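Local atomic coordinates of synaptic vesicle glycoprotein 2C (Homo sapiens, PDB entry 5JLV), a protein that is a synaptic-vesicle membrane glycoprotein whose glycosylated luminal domain probably serves as a neuronal receptor for botulinum neurotoxin A. Residues R25-N30 against G44-N49; N34-N39 against K56-T61; Q40-M45 against V60-S65; V66-T71 against T86-V91; N79-N84 against K101-E106. One frame throughout, in Å; residues are numbered along the deposited sequence.

All five contacts join parallel strands on successive coils of one small right-handed beta-helix of the pentapeptide-repeat type, paired residues being about 20 apart in sequence, one coil. Contact 1 and contact 4 lie in one sheet, where strands 46-53 and 66-68 are neighbours. Contact 3 and contact 5 share another, strand 60-63 beside 81-83, their centres about 10 Å apart. Contact 2 belongs to a third sheet and turns a corner into strand 60-63, which contact 3 also uses. Contact 1 closes before contacts 4 and 5 open; the latter two alternate along the chain. Phe62, Phe67, Phe82 and Phe87 tie contacts 3, 4 and 5 together, so one aromatic interior runs through the stacked coils.

Contact 1 (R25-N30 against G44-N49); sequences RDKYAN and GMEYDN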
# COMPACT_ATOMS: atom_id res chain seq x y z
N ARG C 25 30.25 18.76 15.57
CA ARG C 25 30.38 20.18 15.23
C ARG C 25 29.02 20.79 14.89
O ARG C 25 28.65 21.82 15.43
CB ARG C 25 31.35 20.36 14.06
CG ARG C 25 31.80 21.79 13.83
CD ARG C 25 32.56 21.93 12.52
NE ARG C 25 31.67 21.82 11.37
CZ ARG C 25 31.15 22.86 10.72
NH1 ARG C 25 31.44 24.10 11.08
NH2 ARG C 25 30.34 22.65 9.69
N ASP C 26 28.28 20.10 14.02
CA ASP C 26 27.04 20.65 13.47
C ASP C 26 25.73 20.09 14.05
O ASP C 26 24.66 20.42 13.56
CB ASP C 26 27.02 20.52 11.93
CG ASP C 26 27.57 21.76 11.23
OD1 ASP C 26 28.03 22.69 11.92
OD2 ASP C 26 27.54 21.81 9.98
N LYS C 27 25.80 19.27 15.10
CA LYS C 27 24.56 18.66 15.60
C LYS C 27 24.37 18.39 17.09
O LYS C 27 25.32 18.20 17.85
CB LYS C 27 24.19 17.40 14.78
CG LYS C 27 25.01 16.16 15.07
CD LYS C 27 24.52 15.00 14.21
CE LYS C 27 24.65 15.32 12.73
NZ LYS C 27 24.23 14.19 11.86
N TYR C 28 23.09 18.40 17.46
CA TYR C 28 22.62 17.91 18.76
C TYR C 28 21.83 16.61 18.53
O TYR C 28 21.17 16.44 17.49
CB TYR C 28 21.70 18.94 19.42
CG TYR C 28 22.37 20.22 19.85
CD1 TYR C 28 22.85 20.37 21.15
CD2 TYR C 28 22.49 21.30 18.98
CE1 TYR C 28 23.45 21.55 21.57
CE2 TYR C 28 23.09 22.49 19.39
CZ TYR C 28 23.57 22.60 20.68
OH TYR C 28 24.16 23.77 21.09
N ALA C 29 21.90 15.71 19.50
CA ALA C 29 21.24 14.40 19.38
C ALA C 29 20.68 13.89 20.71
O ALA C 29 21.22 14.20 21.79
CB ALA C 29 22.21 13.38 18.77
N ASN C 30 19.59 13.13 20.62
CA ASN C 30 19.06 12.38 21.77
C ASN C 30 18.82 13.27 23.00
O ASN C 30 19.30 12.96 24.10
CB ASN C 30 19.98 11.20 22.12
CG ASN C 30 19.26 10.09 22.87
OD1 ASN C 30 18.18 10.28 23.41
ND2 ASN C 30 19.88 8.92 22.92
N GLY C 44 22.07 27.03 11.42
CA GLY C 44 23.01 26.06 10.84
C GLY C 44 23.21 24.76 11.61
O GLY C 44 24.20 24.06 11.40
N MET C 45 22.27 24.44 12.48
CA MET C 45 22.38 23.26 13.33
C MET C 45 21.55 22.08 12.82
O MET C 45 20.48 22.28 12.24
CB MET C 45 21.93 23.59 14.75
CG MET C 45 22.72 24.71 15.43
SD MET C 45 24.47 24.32 15.53
CE MET C 45 24.45 22.78 16.45
N GLU C 46 22.05 20.87 13.04
CA GLU C 46 21.21 19.68 12.90
C GLU C 46 20.75 19.19 14.27
O GLU C 46 21.48 19.29 15.27
CB GLU C 46 21.93 18.57 12.12
CG GLU C 46 21.03 17.36 11.86
CD GLU C 46 21.62 16.36 10.89
OE1 GLU C 46 22.48 16.74 10.07
OE2 GLU C 46 21.20 15.18 10.93
N TYR C 47 19.52 18.67 14.32
CA TYR C 47 18.96 18.09 15.52
C TYR C 47 18.43 16.69 15.19
O TYR C 47 17.47 16.55 14.42
CB TYR C 47 17.82 18.99 16.07
CG TYR C 47 18.24 20.45 16.27
CD1 TYR C 47 18.86 20.87 17.45
CD2 TYR C 47 18.04 21.39 15.26
CE1 TYR C 47 19.25 22.20 17.63
CE2 TYR C 47 18.42 22.72 15.43
CZ TYR C 47 19.02 23.11 16.61
OH TYR C 47 19.42 24.42 16.78
N ASP C 48 19.09 15.66 15.74
CA ASP C 48 18.74 14.25 15.51
C ASP C 48 18.04 13.74 16.75
O ASP C 48 18.55 13.91 17.87
CB ASP C 48 20.01 13.39 15.30
CG ASP C 48 20.57 13.50 13.90
OD1 ASP C 48 20.08 14.32 13.10
OD2 ASP C 48 21.53 12.75 13.59
N ASN C 49 16.88 13.11 16.56
CA ASN C 49 16.14 12.49 17.67
C ASN C 49 15.89 13.46 18.83
O ASN C 49 16.04 13.11 20.00
CB ASN C 49 16.86 11.22 18.13
CG ASN C 49 17.10 10.25 16.99
OD1 ASN C 49 16.20 9.54 16.57
ND2 ASN C 49 18.32 10.26 16.45
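Tyr28 and Tyr47 lie side by side on one face of a parallel strand pair. Their planes differ by 9°, yet with centroids 5.8 Å apart the rings barely overlap, and the touch is between Tyr28 CD2 and Tyr47 CE1 at 3.6 Å. Met45 tightens this spot: its chain bends at chi2 and again at chi3 (each -58°), which carries CE to 3.3 Å from Tyr28 CE2. Tyr47 is the buried member and continues its stack onto Phe67. The backbones are laced by four hydrogen bonds, the shortest from Glu46 N to Asp26 O at 2.7 Å, followed by Tyr28 N to Glu46 O, Asp48 N to Tyr28 O and Asn30 N to Asp48 O. Pairing Lys27, Tyr28 and Ala29 with Glu46, Tyr47 and Asp48 in parallel register is how consecutive coils of a pentapeptide-repeat beta-helix sit on each other. The face carrying Lys27 is polar and partly exposed. There Lys27 NZ forms salt bridges to Glu46 OE2 (3.3 Å, weak as a hydrogen bond) and Asp48 OD2 (3.5 Å), while Lys68 is the stronger partner of Glu46. Farther out, exposed Arg25 bridges within its own segment, NH2 to Asp26 OD2 at 2.9 Å.

Contact 2 (N34-N39 against K56-T61); sequences NFTMEN and KFKSVT
Met37 and Phe57 are brought together by different first torsions: the Met37 chain runs with CG opposite the backbone N (chi1 -158°), while Phe57 has CG opposite its carbonyl carbon (chi1 -62°), which tips the ring toward the methionine. SD then lies near the plane of the ring, 76° off its normal and 3.9 Å from Phe57 CE1, a Met-aromatic contact at the edge. Val60 comes in at about a right angle, its CG2 4.1 Å from Met37 CG and 3.4 Å from Met37 O. On the other face the aliphatic parts of Glu38 and Lys58 pack, CG against CB at 3.8 Å, but their charged ends stay apart, with Glu38 OE1 5.0 Å from Lys58 NZ. A water sits 2.7 Å from Thr36 OG1 and accepts a weak bond from Lys56 NZ, linking two exposed side chains. Backbone bonds Met37 N to Lys56 O, Lys58 N to Met37 O and Asn39 N to Lys58 O fix the parallel register. Strands 37-38 and 76-78 edge a three-strand sheet; central strand 56-58 bonds onward through Phe57 to Thr76 and Val78, and the chain corners at Asn39 and Ser59 lead into strands 40-43 and 60-63.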
# COMPACT_ATOMS: atom_id res chain seq x y z
N ASN C 34 11.67 20.21 27.58
CA ASN C 34 10.29 20.29 28.05
C ASN C 34 10.05 21.55 28.88
O ASN C 34 9.21 21.57 29.78
CB ASN C 34 9.89 19.02 28.81
CG ASN C 34 10.65 18.84 30.12
OD1 ASN C 34 11.64 19.52 30.37
ND2 ASN C 34 10.17 17.93 30.95
N PHE C 35 10.80 22.60 28.56
CA PHE C 35 10.74 23.88 29.27
C PHE C 35 10.62 25.03 28.26
O PHE C 35 10.96 24.86 27.08
CB PHE C 35 11.98 24.08 30.15
CG PHE C 35 13.27 23.64 29.51
CD1 PHE C 35 13.77 22.34 29.72
CD2 PHE C 35 14.00 24.51 28.70
CE1 PHE C 35 14.95 21.93 29.13
CE2 PHE C 35 15.20 24.09 28.12
CZ PHE C 35 15.67 22.80 28.33
N THR C 36 10.16 26.18 28.73
CA THR C 36 10.01 27.36 27.88
C THR C 36 11.32 27.67 27.14
O THR C 36 12.40 27.63 27.73
CB THR C 36 9.55 28.60 28.69
OG1 THR C 36 8.28 28.34 29.29
CG2 THR C 36 9.45 29.85 27.80
N MET C 37 11.21 27.92 25.84
CA MET C 37 12.33 28.44 25.04
C MET C 37 11.95 29.85 24.57
O MET C 37 10.90 30.05 23.95
CB MET C 37 12.62 27.52 23.86
CG MET C 37 14.03 27.64 23.29
SD MET C 37 14.40 26.47 21.96
CE MET C 37 14.10 24.91 22.80
N GLU C 38 12.80 30.83 24.86
CA GLU C 38 12.43 32.22 24.73
C GLU C 38 13.59 33.09 24.23
O GLU C 38 14.72 32.97 24.71
CB GLU C 38 11.91 32.74 26.07
CG GLU C 38 11.09 34.02 25.99
CD GLU C 38 10.39 34.34 27.30
OE1 GLU C 38 10.57 33.60 28.29
OE2 GLU C 38 9.66 35.35 27.34
N ASN C 39 13.29 33.97 23.27
CA ASN C 39 14.23 34.97 22.75
C ASN C 39 15.58 34.40 22.33
O ASN C 39 16.61 34.75 22.89
CB ASN C 39 14.42 36.12 23.76
CG ASN C 39 13.14 36.86 24.04
OD1 ASN C 39 12.56 36.72 25.12
ND2 ASN C 39 12.67 37.65 23.07
N LYS C 56 6.91 25.66 25.32
CA LYS C 56 6.42 26.93 24.80
C LYS C 56 7.57 27.70 24.14
O LYS C 56 8.55 28.07 24.80
CB LYS C 56 5.77 27.77 25.91
CG LYS C 56 4.53 27.13 26.51
CD LYS C 56 3.78 28.08 27.44
CE LYS C 56 4.42 28.12 28.81
NZ LYS C 56 3.54 28.81 29.79
N PHE C 57 7.46 27.90 22.83
CA PHE C 57 8.39 28.74 22.08
C PHE C 57 7.89 30.18 22.05
O PHE C 57 6.73 30.44 21.73
CB PHE C 57 8.54 28.24 20.64
CG PHE C 57 9.11 26.86 20.53
CD1 PHE C 57 10.49 26.65 20.57
CD2 PHE C 57 8.27 25.75 20.37
CE1 PHE C 57 11.02 25.36 20.46
CE2 PHE C 57 8.79 24.47 20.26
CZ PHE C 57 10.16 24.28 20.30
N LYS C 58 8.76 31.12 22.40
CA LYS C 58 8.38 32.53 22.42
C LYS C 58 9.50 33.35 21.77
O LYS C 58 10.61 33.43 22.33
CB LYS C 58 8.13 33.01 23.86
CG LYS C 58 7.09 32.22 24.64
CD LYS C 58 7.02 32.67 26.10
CE LYS C 58 6.08 31.77 26.89
NZ LYS C 58 5.71 32.32 28.21
N SER C 59 9.21 33.93 20.61
CA SER C 59 10.20 34.69 19.85
C SER C 59 11.47 33.86 19.65
O SER C 59 12.56 34.24 20.06
CB SER C 59 10.53 36.03 20.53
OG SER C 59 9.36 36.68 20.97
N VAL C 60 11.29 32.69 19.05
CA VAL C 60 12.39 31.80 18.74
C VAL C 60 12.43 31.64 17.24
O VAL C 60 11.40 31.39 16.62
CB VAL C 60 12.19 30.41 19.41
CG1 VAL C 60 13.21 29.39 18.88
CG2 VAL C 60 12.30 30.52 20.93
N THR C 61 13.61 31.84 16.65
CA THR C 61 13.81 31.50 15.25
C THR C 61 14.88 30.42 15.09
O THR C 61 15.97 30.51 15.66
CB THR C 61 14.19 32.74 14.41
OG1 THR C 61 13.09 33.66 14.43
CG2 THR C 61 14.47 32.35 12.97
O HOH W 1 6.52 29.39 31.12

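Contact 3 (Q40-M45 against V60-S65); sequences QIHTGM and VTFKDS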
# COMPACT_ATOMS: atom_id res chain seq x y z
N GLN C 40 15.54 33.50 21.34
CA GLN C 40 16.74 32.82 20.87
C GLN C 40 16.72 32.70 19.36
O GLN C 40 15.65 32.53 18.76
CB GLN C 40 16.84 31.41 21.46
CG GLN C 40 17.04 31.35 22.97
CD GLN C 40 16.87 29.94 23.50
OE1 GLN C 40 16.97 28.96 22.76
NE2 GLN C 40 16.60 29.83 24.80
N ILE C 41 17.90 32.76 18.75
CA ILE C 41 18.06 32.46 17.33
C ILE C 41 19.11 31.35 17.16
O ILE C 41 20.22 31.46 17.66
CB ILE C 41 18.46 33.70 16.52
CG1 ILE C 41 17.39 34.80 16.65
CG2 ILE C 41 18.68 33.33 15.05
CD1 ILE C 41 17.88 36.19 16.31
N HIS C 42 18.74 30.29 16.44
CA HIS C 42 19.63 29.16 16.21
C HIS C 42 19.84 28.99 14.72
O HIS C 42 18.87 28.89 13.97
CB HIS C 42 19.03 27.88 16.79
CG HIS C 42 18.73 27.96 18.25
ND1 HIS C 42 19.70 27.92 19.22
CD2 HIS C 42 17.55 28.06 18.91
CE1 HIS C 42 19.14 28.00 20.42
NE2 HIS C 42 17.83 28.08 20.25
N THR C 43 21.10 28.95 14.29
CA THR C 43 21.41 28.88 12.85
C THR C 43 22.34 27.71 12.53
O THR C 43 23.28 27.45 13.27
CB THR C 43 22.02 30.20 12.35
OG1 THR C 43 21.14 31.28 12.66
CG2 THR C 43 22.26 30.17 10.83
N GLY C 44 22.07 27.03 11.42
CA GLY C 44 23.01 26.06 10.84
C GLY C 44 23.21 24.76 11.61
O GLY C 44 24.20 24.06 11.40
N MET C 45 22.27 24.44 12.48
CA MET C 45 22.38 23.26 13.33
C MET C 45 21.55 22.08 12.82
O MET C 45 20.48 22.28 12.24
CB MET C 45 21.93 23.59 14.75
CG MET C 45 22.72 24.71 15.43
SD MET C 45 24.47 24.32 15.53
CE MET C 45 24.45 22.78 16.45
N VAL C 60 11.29 32.69 19.05
CA VAL C 60 12.39 31.80 18.74
C VAL C 60 12.43 31.64 17.24
O VAL C 60 11.40 31.39 16.62
CB VAL C 60 12.19 30.41 19.41
CG1 VAL C 60 13.21 29.39 18.88
CG2 VAL C 60 12.30 30.52 20.93
N THR C 61 13.61 31.84 16.65
CA THR C 61 13.81 31.50 15.25
C THR C 61 14.88 30.42 15.09
O THR C 61 15.97 30.51 15.66
CB THR C 61 14.19 32.74 14.41
OG1 THR C 61 13.09 33.66 14.43
CG2 THR C 61 14.47 32.35 12.97
N PHE C 62 14.53 29.38 14.34
CA PHE C 62 15.50 28.43 13.80
C PHE C 62 15.73 28.79 12.34
O PHE C 62 14.77 29.00 11.60
CB PHE C 62 14.94 27.00 13.89
CG PHE C 62 14.82 26.47 15.29
CD1 PHE C 62 13.65 26.64 16.01
CD2 PHE C 62 15.87 25.76 15.87
CE1 PHE C 62 13.54 26.14 17.30
CE2 PHE C 62 15.76 25.26 17.16
CZ PHE C 62 14.59 25.45 17.88
N LYS C 63 16.98 28.86 11.93
CA LYS C 63 17.30 29.21 10.55
C LYS C 63 18.37 28.28 9.99
O LYS C 63 19.33 27.95 10.69
CB LYS C 63 17.71 30.68 10.48
CG LYS C 63 18.30 31.14 9.16
CD LYS C 63 18.58 32.65 9.17
CE LYS C 63 19.02 33.14 10.55
NZ LYS C 63 19.77 34.42 10.51
N ASP C 64 18.18 27.84 8.74
CA ASP C 64 19.13 26.95 8.04
C ASP C 64 19.43 25.68 8.84
O ASP C 64 20.58 25.26 8.94
CB ASP C 64 20.45 27.67 7.70
CG ASP C 64 20.24 28.95 6.90
OD1 ASP C 64 19.29 29.01 6.10
OD2 ASP C 64 21.04 29.89 7.08
N SER C 65 18.40 25.10 9.44
CA SER C 65 18.59 23.99 10.34
C SER C 65 17.94 22.74 9.80
O SER C 65 17.04 22.80 8.97
CB SER C 65 18.02 24.33 11.73
OG SER C 65 18.82 25.32 12.35
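His42 and Phe62 point the same way from neighbouring parallel strands, and the histidine can be followed outward atom by atom. Its CB meets Phe62 CD2 at 3.9 Å and also packs on Tyr47. With CG turned opposite the carbonyl carbon (chi1 -57°), the imidazole comes alongside the phenyl ring: CG lies 4.2 Å and CD2 3.8 Å from Phe62 CE2. The planes differ by 30° and the rings are slid apart, so overlap is slight. At the tip, NE2 donates to Gln40 OE1 at 2.8 Å, reaching a lone pair in the carbonyl plane, although the amide oxygen lies somewhat out of the imidazole plane. The N-H...O angle of 139° shows a bent bond, made within one strand, that probably helps fix the imidazole's rotation. On the other face Thr43 OG1 lies against Lys63 CE at 3.5 Å. Two donors grip Lys63 O: Gly44 N in the carbonyl plane at 3.0 Å, and Ser65 OG from well above it at 3.2 Å. Backbone bonds Thr61 N to Gln40 O, His42 N to Thr61 O and Lys63 N to His42 O complete the ladder. Such in-register pairing, with His42 beside Phe62 on one face and Gly44 level with Asp64 at the turn, is that of stacked coils in a pentapeptide-repeat beta-helix.

Contact 4 (V66-T71 against T86-V91); sequences VFKSCT and TFIDTV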
# COMPACT_ATOMS: atom_id res chain seq x y z
N VAL C 66 18.44 21.59 10.26
CA VAL C 66 17.91 20.30 9.87
C VAL C 66 17.36 19.58 11.12
O VAL C 66 18.02 19.52 12.15
CB VAL C 66 18.97 19.43 9.15
CG1 VAL C 66 18.43 18.03 8.86
CG2 VAL C 66 19.43 20.11 7.87
N PHE C 67 16.14 19.08 11.02
CA PHE C 67 15.55 18.27 12.09
C PHE C 67 15.32 16.86 11.55
O PHE C 67 14.48 16.66 10.66
CB PHE C 67 14.23 18.89 12.58
CG PHE C 67 14.37 20.26 13.17
CD1 PHE C 67 14.44 21.39 12.35
CD2 PHE C 67 14.42 20.44 14.56
CE1 PHE C 67 14.57 22.66 12.90
CE2 PHE C 67 14.56 21.71 15.11
CZ PHE C 67 14.63 22.82 14.28
N LYS C 68 16.08 15.90 12.08
CA LYS C 68 15.93 14.48 11.70
C LYS C 68 15.34 13.62 12.83
O LYS C 68 15.89 13.58 13.93
CB LYS C 68 17.28 13.89 11.25
CG LYS C 68 17.13 12.59 10.46
CD LYS C 68 18.48 11.93 10.15
CE LYS C 68 19.06 12.40 8.81
NZ LYS C 68 19.44 13.84 8.82
N SER C 69 14.24 12.92 12.54
CA SER C 69 13.58 12.01 13.50
C SER C 69 13.27 12.71 14.81
O SER C 69 13.43 12.12 15.88
CB SER C 69 14.44 10.77 13.76
OG SER C 69 14.74 10.12 12.56
N CYS C 70 12.85 13.97 14.72
CA CYS C 70 12.47 14.70 15.91
C CYS C 70 11.00 14.50 16.19
O CYS C 70 10.26 14.01 15.32
CB CYS C 70 12.82 16.18 15.76
SG CYS C 70 14.61 16.47 15.78
N THR C 71 10.60 14.79 17.42
CA THR C 71 9.20 14.79 17.83
C THR C 71 8.89 16.14 18.48
O THR C 71 9.58 16.55 19.43
CB THR C 71 8.91 13.67 18.86
OG1 THR C 71 9.21 12.40 18.28
CG2 THR C 71 7.44 13.69 19.30
N THR C 86 14.94 22.15 7.05
CA THR C 86 14.51 20.88 6.52
C THR C 86 14.09 19.94 7.65
O THR C 86 14.81 19.76 8.64
CB THR C 86 15.61 20.23 5.67
OG1 THR C 86 16.03 21.16 4.67
CG2 THR C 86 15.11 18.96 4.99
N PHE C 87 12.91 19.35 7.50
CA PHE C 87 12.41 18.39 8.48
C PHE C 87 12.30 17.03 7.82
O PHE C 87 11.66 16.89 6.76
CB PHE C 87 11.04 18.82 9.00
CG PHE C 87 11.03 20.17 9.63
CD1 PHE C 87 10.81 21.31 8.85
CD2 PHE C 87 11.23 20.32 10.99
CE1 PHE C 87 10.78 22.56 9.43
CE2 PHE C 87 11.22 21.57 11.59
CZ PHE C 87 11.00 22.70 10.80
N ILE C 88 12.93 16.04 8.45
CA ILE C 88 13.02 14.67 7.92
C ILE C 88 12.49 13.68 8.95
O ILE C 88 12.92 13.72 10.10
CB ILE C 88 14.48 14.30 7.57
CG1 ILE C 88 15.02 15.20 6.44
CG2 ILE C 88 14.60 12.82 7.19
CD1 ILE C 88 16.52 15.39 6.48
N ASP C 89 11.58 12.79 8.54
CA ASP C 89 11.05 11.74 9.42
C ASP C 89 10.61 12.29 10.80
O ASP C 89 10.86 11.66 11.84
CB ASP C 89 12.08 10.61 9.63
CG ASP C 89 12.49 9.91 8.32
OD1 ASP C 89 11.91 10.16 7.24
OD2 ASP C 89 13.41 9.07 8.39
N THR C 90 10.01 13.47 10.80
CA THR C 90 9.73 14.18 12.04
C THR C 90 8.23 14.17 12.28
O THR C 90 7.43 14.17 11.34
CB THR C 90 10.33 15.61 12.01
OG1 THR C 90 11.76 15.52 12.11
CG2 THR C 90 9.80 16.51 13.14
N VAL C 91 7.85 14.10 13.56
CA VAL C 91 6.44 14.02 13.94
C VAL C 91 6.03 15.29 14.67
O VAL C 91 6.73 15.76 15.58
CB VAL C 91 6.19 12.80 14.84
CG1 VAL C 91 4.75 12.77 15.35
CG2 VAL C 91 6.54 11.52 14.08
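Phe67 and Phe87 supply the aromatic part of this contact. Their planes are 12° apart and their centroids 5.0 Å, a slid pair with little overlap in which CD1 of Phe67 comes to 3.3 Å from CE2 of Phe87. Phe107 extends the row beyond Phe87, whereas Phe62 meets Phe67, and Phe82 meets Phe87, edge-to-face. Among backbone bonds, Phe67 N to Thr86 O at 2.8 Å and Ile88 N to Phe67 O pair the straight strands, and Ser69 N to Ile88 O leads into the corner. Past it, Val91 N to Cys70 O at 3.0 Å resumes the parallel register. Straight strand, corner and next strand are thus matched level by level, as in the pentapeptide-repeat beta-helix, where aromatic residues of successive coils line up inside. The side-chain hydrogen bonds centre on buried Thr90. Its OG1, placed beside the backbone N (chi1 -72°), accepts from Cys70 N at 3.2 Å and donates to Ile88 O at 2.9 Å, approaching that carbonyl from 58° out of its plane. The Thr90 methyl CG2 rests 3.3 Å from Cys70 O. Apolar contact on the outer face is lighter: Val66 CG1 meets Ile88 CD1 at 4.0 Å, and the Lys68 chain runs beside Ile88. Ile88 and Asp89 also touch an attached glycan. Cys70 O and Asp89 O each accept a hydrogen bond from a basic side chain of another protein chain.

Contact 5 (N79-N84 against K101-E106); sequences NTYFKN and KFIDSE. With NAG (2-acetamido-2-deoxy-beta-D-glucopyranose), chain M.
An N-glycosylated corner of the beta-helix closes this contact, where Asn84 N bonds to Ile103 O at 2.8 Å. Asn84 opens the sequon Asn84-Cys85-Thr86. Its CG lies opposite the backbone N (chi1 -164°), directing the amide outward to the covalent bond between ND2 and C1 of the sugar, 1.4 Å; OD1 of Asp64 also bonds this nitrogen and probably steadies the amide. On the inner face Phe82 and Phe102 run side by side with planes at 23°, slid apart, and CD1 of Phe82 is 3.7 Å from CE2 of Phe102. Phe82 O has two donors on opposite sides of its plane: Ile103 N at 2.9 Å, and Ser105 OG at 3.2 Å, which comes from 65° out of the plane and is also bonded to Cys85 N. The outer face is aliphatic and aromatic, with Ile103 CD1 touching both Tyr81 CD1 at 3.7 Å and Lys83 CG at 3.9 Å. Lys101 passes its CD 3.7 Å from Thr80 O on the way to Ser77, which holds its NZ. Phe82 N to Lys101 O is the remaining backbone bond. Strand 102-103 is one edge of the four-strand parallel sheet; strand 81-83 lies between it and 60-63. From the adjoining sheet, Phe107 meets Phe102 edge-to-face and Phe87 lies with its plane about perpendicular to it.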
# COMPACT_ATOMS: atom_id res chain seq x y z
N ASN C 79 5.38 34.16 17.92
CA ASN C 79 6.45 34.85 17.22
C ASN C 79 7.62 33.88 16.96
O ASN C 79 8.80 34.21 17.15
CB ASN C 79 6.90 36.11 18.00
CG ASN C 79 7.86 36.99 17.20
OD1 ASN C 79 7.74 37.14 15.98
ND2 ASN C 79 8.83 37.57 17.90
N THR C 80 7.26 32.67 16.54
CA THR C 80 8.22 31.61 16.32
C THR C 80 8.26 31.21 14.85
O THR C 80 7.21 30.99 14.22
CB THR C 80 7.92 30.41 17.23
OG1 THR C 80 8.08 30.80 18.61
CG2 THR C 80 8.85 29.26 16.92
N TYR C 81 9.46 31.13 14.29
CA TYR C 81 9.62 30.80 12.88
C TYR C 81 10.74 29.79 12.64
O TYR C 81 11.80 29.85 13.27
CB TYR C 81 9.96 32.04 12.09
CG TYR C 81 8.86 33.06 11.93
CD1 TYR C 81 7.90 32.92 10.93
CD2 TYR C 81 8.82 34.20 12.74
CE1 TYR C 81 6.91 33.88 10.76
CE2 TYR C 81 7.84 35.15 12.57
CZ TYR C 81 6.89 34.99 11.58
OH TYR C 81 5.92 35.95 11.39
N PHE C 82 10.49 28.90 11.68
CA PHE C 82 11.50 28.05 11.11
C PHE C 82 11.76 28.53 9.69
O PHE C 82 10.89 28.40 8.83
CB PHE C 82 11.00 26.60 11.08
CG PHE C 82 10.68 26.05 12.44
CD1 PHE C 82 9.40 26.23 12.99
CD2 PHE C 82 11.62 25.32 13.15
CE1 PHE C 82 9.10 25.71 14.25
CE2 PHE C 82 11.32 24.80 14.40
CZ PHE C 82 10.07 25.00 14.95
N LYS C 83 12.94 29.10 9.46
CA LYS C 83 13.30 29.70 8.16
C LYS C 83 14.35 28.86 7.44
O LYS C 83 15.45 28.64 7.97
CB LYS C 83 13.82 31.13 8.36
CG LYS C 83 12.83 32.07 9.04
CD LYS C 83 13.40 33.48 9.23
CE LYS C 83 12.54 34.30 10.19
NZ LYS C 83 12.98 35.72 10.31
N ASN C 84 14.02 28.40 6.23
CA ASN C 84 14.94 27.58 5.43
C ASN C 84 15.39 26.33 6.19
O ASN C 84 16.56 25.94 6.17
CB ASN C 84 16.15 28.41 4.98
CG ASN C 84 16.93 27.77 3.84
OD1 ASN C 84 16.37 27.04 3.02
ND2 ASN C 84 18.22 28.05 3.78
N LYS C 101 4.20 29.28 10.45
CA LYS C 101 5.39 29.07 11.30
C LYS C 101 6.65 28.78 10.48
O LYS C 101 7.77 28.83 10.99
CB LYS C 101 5.16 27.92 12.27
CG LYS C 101 3.90 28.06 13.11
CD LYS C 101 4.12 28.97 14.29
CE LYS C 101 2.80 29.24 14.97
NZ LYS C 101 2.96 29.98 16.24
N PHE C 102 6.45 28.45 9.21
CA PHE C 102 7.53 28.00 8.34
C PHE C 102 7.73 28.97 7.18
O PHE C 102 6.76 29.40 6.55
CB PHE C 102 7.22 26.58 7.83
CG PHE C 102 6.88 25.61 8.92
CD1 PHE C 102 5.55 25.35 9.25
CD2 PHE C 102 7.88 24.96 9.63
CE1 PHE C 102 5.24 24.46 10.28
CE2 PHE C 102 7.58 24.08 10.66
CZ PHE C 102 6.25 23.82 10.98
N ILE C 103 8.98 29.34 6.92
CA ILE C 103 9.29 30.17 5.77
C ILE C 103 10.31 29.43 4.96
O ILE C 103 11.39 29.12 5.47
CB ILE C 103 9.87 31.54 6.18
CG1 ILE C 103 8.91 32.30 7.11
CG2 ILE C 103 10.22 32.36 4.94
CD1 ILE C 103 9.48 33.58 7.68
N ASP C 104 9.97 29.13 3.70
CA ASP C 104 10.88 28.44 2.77
C ASP C 104 11.45 27.16 3.38
O ASP C 104 12.65 26.88 3.27
CB ASP C 104 12.02 29.38 2.32
CG ASP C 104 11.51 30.57 1.52
OD1 ASP C 104 10.61 30.39 0.67
OD2 ASP C 104 12.02 31.69 1.73
N SER C 105 10.59 26.39 4.04
CA SER C 105 11.01 25.16 4.68
C SER C 105 10.56 23.93 3.92
O SER C 105 9.64 23.98 3.12
CB SER C 105 10.55 25.11 6.13
OG SER C 105 11.38 25.93 6.93
N GLU C 106 11.21 22.82 4.20
CA GLU C 106 11.06 21.62 3.44
C GLU C 106 10.72 20.46 4.39
O GLU C 106 11.35 20.32 5.46
CB GLU C 106 12.38 21.37 2.70
CG GLU C 106 12.51 20.00 2.08
CD GLU C 106 11.94 19.94 0.68
OE1 GLU C 106 11.92 20.98 -0.02
OE2 GLU C 106 11.52 18.84 0.28
C1 NAG M . 19.20 27.63 2.84
C2 NAG M . 19.64 28.80 1.97
C3 NAG M . 20.54 28.34 0.84
C4 NAG M . 21.66 27.44 1.36
C5 NAG M . 21.10 26.35 2.26
C6 NAG M . 22.22 25.50 2.85
C7 NAG M . 18.19 30.74 1.77
C8 NAG M . 17.07 31.38 1.00
N2 NAG M . 18.48 29.48 1.43
O3 NAG M . 21.12 29.48 0.19
O4 NAG M . 22.35 26.85 0.26
O5 NAG M . 20.35 26.94 3.32
O6 NAG M . 21.81 24.98 4.12
O7 NAG M . 18.80 31.33 2.64